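Local coordinates for protein Cif-like 1 (Burkholderia cenocepacia, PDB 7JQY) that probably acts as a Cif-like epoxide hydrolase, an octameric enzyme of the alpha/beta hydrolase fold, at residues B[100-105]-B[129-134]; B[96-101]-B[236-241]. The protein carries 1 engineered substitution. All coordinates share one frame; numbering follows the deposited sequence.

Contact 1: B[100-105]-B[129-134]; sequences SMAGDI and AYAYAA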
loop_
_atom_site.group_PDB
_atom_site.type_symbol
_atom_site.label_atom_id
_atom_site.label_comp_id
_atom_site.label_asym_id
_atom_site.label_seq_id
_atom_site.Cartn_x
_atom_site.Cartn_y
_atom_site.Cartn_z
ATOM N N SER B 100 -23.935 -19.147 25.207
ATOM C CA SER B 100 -23.242 -20.284 24.615
ATOM C C SER B 100 -21.748 -20.240 24.909
ATOM O O SER B 100 -21.126 -21.285 25.120
ATOM C CB SER B 100 -23.487 -20.314 23.107
ATOM O OG SER B 100 -24.807 -20.742 22.837
ATOM N N MET B 101 -21.163 -19.044 24.944
ATOM C CA MET B 101 -19.749 -18.930 25.280
ATOM C C MET B 101 -19.480 -19.381 26.706
ATOM O O MET B 101 -18.399 -19.906 26.996
ATOM C CB MET B 101 -19.285 -17.491 25.078
ATOM C CG MET B 101 -19.275 -17.090 23.633
ATOM S SD MET B 101 -18.683 -15.423 23.387
ATOM C CE MET B 101 -17.077 -15.492 24.184
ATOM N N ALA B 102 -20.438 -19.178 27.610
ATOM C CA ALA B 102 -20.303 -19.737 28.947
ATOM C C ALA B 102 -20.246 -21.257 28.893
ATOM O O ALA B 102 -19.524 -21.879 29.678
ATOM C CB ALA B 102 -21.441 -19.259 29.844
ATOM N N GLY B 103 -21.005 -21.868 27.975
ATOM C CA GLY B 103 -20.953 -23.317 27.816
ATOM C C GLY B 103 -19.579 -23.814 27.404
ATOM O O GLY B 103 -19.129 -24.869 27.858
ATOM N N ASP B 104 -18.891 -23.055 26.547
ATOM C CA ASP B 104 -17.511 -23.387 26.205
ATOM C C ASP B 104 -16.636 -23.391 27.450
ATOM O O ASP B 104 -15.845 -24.317 27.670
ATOM C CB ASP B 104 -16.960 -22.390 25.189
ATOM C CG ASP B 104 -17.724 -22.395 23.890
ATOM O OD1 ASP B 104 -17.777 -21.324 23.241
ATOM O OD2 ASP B 104 -18.248 -23.465 23.505
ATOM N N ILE B 105 -16.772 -22.362 28.287
ATOM C CA ILE B 105 -15.935 -22.281 29.476
ATOM C C ILE B 105 -16.238 -23.439 30.413
ATOM O O ILE B 105 -15.333 -24.008 31.038
ATOM C CB ILE B 105 -16.128 -20.924 30.175
ATOM C CG1 ILE B 105 -15.856 -19.798 29.181
ATOM C CG2 ILE B 105 -15.232 -20.838 31.398
ATOM C CD1 ILE B 105 -14.509 -19.948 28.476
ATOM N N ALA B 129 -19.174 -14.733 32.261
ATOM C CA ALA B 129 -19.119 -15.192 33.646
ATOM C C ALA B 129 -20.495 -15.144 34.301
ATOM O O ALA B 129 -20.863 -16.053 35.053
ATOM C CB ALA B 129 -18.115 -14.361 34.446
ATOM N N TYR B 130 -21.275 -14.094 34.022
ATOM C CA TYR B 130 -22.621 -14.026 34.579
ATOM C C TYR B 130 -23.504 -15.131 34.015
ATOM O O TYR B 130 -24.224 -15.804 34.761
ATOM C CB TYR B 130 -23.250 -12.656 34.307
ATOM C CG TYR B 130 -24.731 -12.645 34.616
ATOM C CD1 TYR B 130 -25.185 -12.695 35.930
ATOM C CD2 TYR B 130 -25.677 -12.617 33.597
ATOM C CE1 TYR B 130 -26.541 -12.697 36.220
ATOM C CE2 TYR B 130 -27.027 -12.626 33.876
ATOM C CZ TYR B 130 -27.455 -12.666 35.189
ATOM O OH TYR B 130 -28.801 -12.676 35.466
ATOM N N ALA B 131 -23.453 -15.335 32.695
ATOM C CA ALA B 131 -24.236 -16.399 32.069
ATOM C C ALA B 131 -23.824 -17.768 32.583
ATOM O O ALA B 131 -24.657 -18.674 32.663
ATOM C CB ALA B 131 -24.095 -16.337 30.548
ATOM N N TYR B 132 -22.554 -17.930 32.950
ATOM C CA TYR B 132 -22.119 -19.167 33.587
ATOM C C TYR B 132 -22.828 -19.356 34.922
ATOM O O TYR B 132 -23.410 -20.415 35.185
ATOM C CB TYR B 132 -20.598 -19.137 33.778
ATOM C CG TYR B 132 -19.913 -20.481 34.010
ATOM C CD1 TYR B 132 -20.520 -21.495 34.756
ATOM C CD2 TYR B 132 -18.644 -20.722 33.497
ATOM C CE1 TYR B 132 -19.885 -22.711 34.968
ATOM C CE2 TYR B 132 -18.004 -21.930 33.706
ATOM C CZ TYR B 132 -18.627 -22.919 34.438
ATOM O OH TYR B 132 -17.974 -24.112 34.643
ATOM N N ALA B 133 -22.824 -18.315 35.766
ATOM C CA ALA B 133 -23.459 -18.420 37.074
ATOM C C ALA B 133 -24.970 -18.555 36.960
ATOM O O ALA B 133 -25.591 -19.242 37.777
ATOM C CB ALA B 133 -23.101 -17.209 37.933
ATOM N N ALA B 134 -25.577 -17.935 35.947
ATOM C CA ALA B 134 -27.028 -18.013 35.816
ATOM C C ALA B 134 -27.466 -19.404 35.379
ATOM O O ALA B 134 -28.505 -19.901 35.832
ATOM C CB ALA B 134 -27.529 -16.962 34.826
#
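Two core helices of the alpha/beta hydrolase fold, 98-111 and 124-135, meet where Ala102 of one rests on Ala131 and Tyr132 of the other. The example illustrates how a small residue lets helix backbones come close: the segment axes pass within 8.1 Å of each other, and their N-to-C directions differ by 79°. The CA atoms of Ala102 and Tyr132 lie 5.0 Å apart. The methyl group of Ala102 points at the opposite helix and touches backbone as well as side chain, with its CB 3.6 Å from Tyr132 N. Ala102 CB also has Ala131 CB at 4.0 Å and meets the CB of Tyr132, so one methyl sits against two consecutive residues.

In this fold the helix after strand 117-122 starts at what is probably the nucleophile elbow, between Gly121 and Gly125, where Ser123 is an engineered residue. Contact 1 lies further along that helix, and the side chain of Ile105 comes near the elbow without touching it.

The second half of the contact belongs to Ile105 and Tyr132. With its CG anti to the backbone N (chi1 -161°), Tyr132 carries its ring along helix 98-111, past Ala102, as far as the next turn. There the branch methyl CG2 of Ile105 approaches the ring at its edge, close to the ring plane, 3.8 Å from Tyr132 CE2. The side chain of Ile105 splits in two directions: CG2, anti to the backbone N, serves the tyrosine, while the CG1 arm leads away from the segment. No hydrogen bond crosses between the segments, and all four touching residues are buried. Val128 adds to the apolar surroundings of Ala102 and Ile105, and Ile140 of strand 140-146 lies against Tyr132.

Contact 2: B[96-101]-B[236-241]; sequences YDKASM and TRFKAF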
loop_
_atom_site.group_PDB
_atom_site.type_symbol
_atom_site.label_atom_id
_atom_site.label_comp_id
_atom_site.label_asym_id
_atom_site.label_seq_id
_atom_site.Cartn_x
_atom_site.Cartn_y
_atom_site.Cartn_z
ATOM N N TYR B 96 -21.270 -16.963 19.343
ATOM C CA TYR B 96 -20.739 -15.778 20.002
ATOM C C TYR B 96 -21.760 -15.070 20.893
ATOM O O TYR B 96 -21.456 -13.994 21.416
ATOM C CB TYR B 96 -20.158 -14.808 18.964
ATOM C CG TYR B 96 -18.949 -15.388 18.262
ATOM C CD1 TYR B 96 -19.008 -15.770 16.924
ATOM C CD2 TYR B 96 -17.762 -15.604 18.956
ATOM C CE1 TYR B 96 -17.916 -16.309 16.292
ATOM C CE2 TYR B 96 -16.665 -16.147 18.334
ATOM C CZ TYR B 96 -16.747 -16.501 17.000
ATOM O OH TYR B 96 -15.651 -17.055 16.375
ATOM N N ASP B 97 -22.957 -15.634 21.064
ATOM C CA ASP B 97 -23.836 -15.207 22.150
ATOM C C ASP B 97 -23.220 -15.622 23.477
ATOM O O ASP B 97 -22.596 -16.683 23.580
ATOM C CB ASP B 97 -25.224 -15.818 22.007
ATOM C CG ASP B 97 -25.181 -17.333 21.992
ATOM O OD1 ASP B 97 -24.806 -17.902 20.943
ATOM O OD2 ASP B 97 -25.485 -17.949 23.037
ATOM N N LYS B 98 -23.394 -14.781 24.499
ATOM C CA LYS B 98 -22.624 -14.974 25.723
ATOM C C LYS B 98 -23.038 -16.233 26.476
ATOM O O LYS B 98 -22.195 -16.868 27.123
ATOM C CB LYS B 98 -22.757 -13.737 26.615
ATOM C CG LYS B 98 -22.392 -12.435 25.903
ATOM C CD LYS B 98 -21.094 -12.607 25.103
ATOM C CE LYS B 98 -20.936 -11.547 24.024
ATOM N NZ LYS B 98 -21.929 -11.641 22.916
ATOM N N ALA B 99 -24.318 -16.618 26.407
ATOM C CA ALA B 99 -24.754 -17.834 27.094
ATOM C C ALA B 99 -24.046 -19.062 26.529
ATOM O O ALA B 99 -23.612 -19.943 27.280
ATOM C CB ALA B 99 -26.270 -17.993 26.994
ATOM N N SER B 100 -23.935 -19.147 25.207
ATOM C CA SER B 100 -23.242 -20.284 24.615
ATOM C C SER B 100 -21.748 -20.240 24.909
ATOM O O SER B 100 -21.126 -21.285 25.120
ATOM C CB SER B 100 -23.487 -20.314 23.107
ATOM O OG SER B 100 -24.807 -20.742 22.837
ATOM N N MET B 101 -21.163 -19.044 24.944
ATOM C CA MET B 101 -19.749 -18.930 25.280
ATOM C C MET B 101 -19.480 -19.381 26.706
ATOM O O MET B 101 -18.399 -19.906 26.996
ATOM C CB MET B 101 -19.285 -17.491 25.078
ATOM C CG MET B 101 -19.275 -17.090 23.633
ATOM S SD MET B 101 -18.683 -15.423 23.387
ATOM C CE MET B 101 -17.077 -15.492 24.184
ATOM N N THR B 236 -32.117 -10.159 25.248
ATOM C CA THR B 236 -33.269 -11.026 25.469
ATOM C C THR B 236 -32.929 -12.150 26.438
ATOM O O THR B 236 -33.683 -12.428 27.378
ATOM C CB THR B 236 -33.740 -11.610 24.133
ATOM O OG1 THR B 236 -33.781 -10.579 23.140
ATOM C CG2 THR B 236 -35.109 -12.247 24.262
ATOM N N ARG B 237 -31.786 -12.807 26.228
ATOM C CA ARG B 237 -31.455 -13.960 27.056
ATOM C C ARG B 237 -31.157 -13.546 28.492
ATOM O O ARG B 237 -31.608 -14.203 29.440
ATOM C CB ARG B 237 -30.279 -14.726 26.437
ATOM C CG ARG B 237 -29.955 -16.013 27.153
ATOM C CD ARG B 237 -30.988 -17.079 26.843
ATOM N NE ARG B 237 -30.678 -18.334 27.516
ATOM C CZ ARG B 237 -30.039 -19.346 26.936
ATOM N NH1 ARG B 237 -29.650 -19.243 25.670
ATOM N NH2 ARG B 237 -29.794 -20.460 27.615
ATOM N N PHE B 238 -30.450 -12.426 28.676
ATOM C CA PHE B 238 -30.038 -12.016 30.020
ATOM C C PHE B 238 -31.211 -11.504 30.847
ATOM O O PHE B 238 -31.269 -11.738 32.061
ATOM C CB PHE B 238 -28.958 -10.936 29.934
ATOM C CG PHE B 238 -27.577 -11.476 29.774
ATOM C CD1 PHE B 238 -27.359 -12.668 29.094
ATOM C CD2 PHE B 238 -26.497 -10.800 30.312
ATOM C CE1 PHE B 238 -26.088 -13.172 28.948
ATOM C CE2 PHE B 238 -25.220 -11.296 30.172
ATOM C CZ PHE B 238 -25.009 -12.485 29.486
ATOM N N LYS B 239 -32.155 -10.815 30.203
ATOM C CA LYS B 239 -33.345 -10.334 30.901
ATOM C C LYS B 239 -34.107 -11.497 31.522
ATOM O O LYS B 239 -34.683 -11.373 32.611
ATOM C CB LYS B 239 -34.237 -9.585 29.904
ATOM C CG LYS B 239 -33.666 -8.266 29.398
ATOM C CD LYS B 239 -34.407 -7.735 28.162
ATOM C CE LYS B 239 -34.786 -6.266 28.177
ATOM N NZ LYS B 239 -34.677 -5.762 26.764
ATOM N N ALA B 240 -34.145 -12.623 30.815
ATOM C CA ALA B 240 -34.713 -13.847 31.366
ATOM C C ALA B 240 -33.869 -14.387 32.513
ATOM O O ALA B 240 -34.408 -14.885 33.508
ATOM C CB ALA B 240 -34.869 -14.898 30.262
ATOM N N PHE B 241 -32.543 -14.295 32.399
ATOM C CA PHE B 241 -31.673 -14.785 33.464
ATOM C C PHE B 241 -31.901 -14.031 34.775
ATOM O O PHE B 241 -31.766 -14.610 35.860
ATOM C CB PHE B 241 -30.200 -14.643 33.055
ATOM C CG PHE B 241 -29.701 -15.696 32.082
ATOM C CD1 PHE B 241 -30.340 -16.928 31.953
ATOM C CD2 PHE B 241 -28.573 -15.448 31.305
ATOM C CE1 PHE B 241 -29.862 -17.886 31.064
ATOM C CE2 PHE B 241 -28.088 -16.396 30.411
ATOM C CZ PHE B 241 -28.731 -17.619 30.291
HETATM O O HOH W 1 -28.574 -17.342 23.881
#
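The first turn of helix 98-111 faces the last turns of helix 231-241, and the nearest CA atoms, those of Ala99 and Arg237, stand 7.7 Å apart. At this spacing side chains bridge the gap, and no direct hydrogen bond joins the segments. Ala99 is central. Ala99 CB lies over one face of the Arg237 guanidinium, 3.8 Å from Arg237 NH1. It also meets the edge of the Phe241 ring, near its plane, with Ala99 CB 4.1 Å from Phe241 CZ. Arg237 bends at chi2 (74°), which turns its chain so that the flat group ends above the alanine methyl.

Beside this pair, Lys98 offers only its CB, 3.9 Å from Phe238 CZ. The rest of the lysine chain leads away, and its NZ gives a 2.8 Å hydrogen bond to Tyr96 O, in the carbonyl plane; Asp234 supplies a salt bridge and Leu227 O a further hydrogen bond, so the buried ammonium is well supplied with acceptors.

Asp97 is the N-cap of helix 98-111, and the bond from Ser100 N to Asp97 OD2 is the capping bond, arriving from above the carboxylate plane, 45° out of it. Asp97 OD2 also accepts from Ser100 OG (2.9 Å) through its syn lone pair, on the side of the other carboxylate oxygen. Asp97 OD2 and Arg237 NH1 remain 5.1 Å apart, spanned by a weak water bridge; their opposite charges may still attract mildly. Thus a capped core helix and the helix that precedes strand 250-255 pack side by side in the alpha/beta hydrolase fold.

Contacts 1 and 2 use neighbouring turns of helix 98-111, share Ser100 and Met101, and have centres about 8 Å apart. Helix 124-135 reaches from one to the other: Ala131 CB touches Ala99 CA at 3.8 Å, and the Tyr130 ring, on the side turned away from contact 1, packs edge-to-face with Phe238, its CD2 3.7 Å from Phe238 CE2. Ala134 CB and Phe241 CG, also 3.7 Å apart, extend this seam, so three core helices pack as one layer. Ile105 in contact 1 and Lys98 in contact 2 both lie near the presumed nucleophile elbow, which includes the engineered Ser123, but neither touches it.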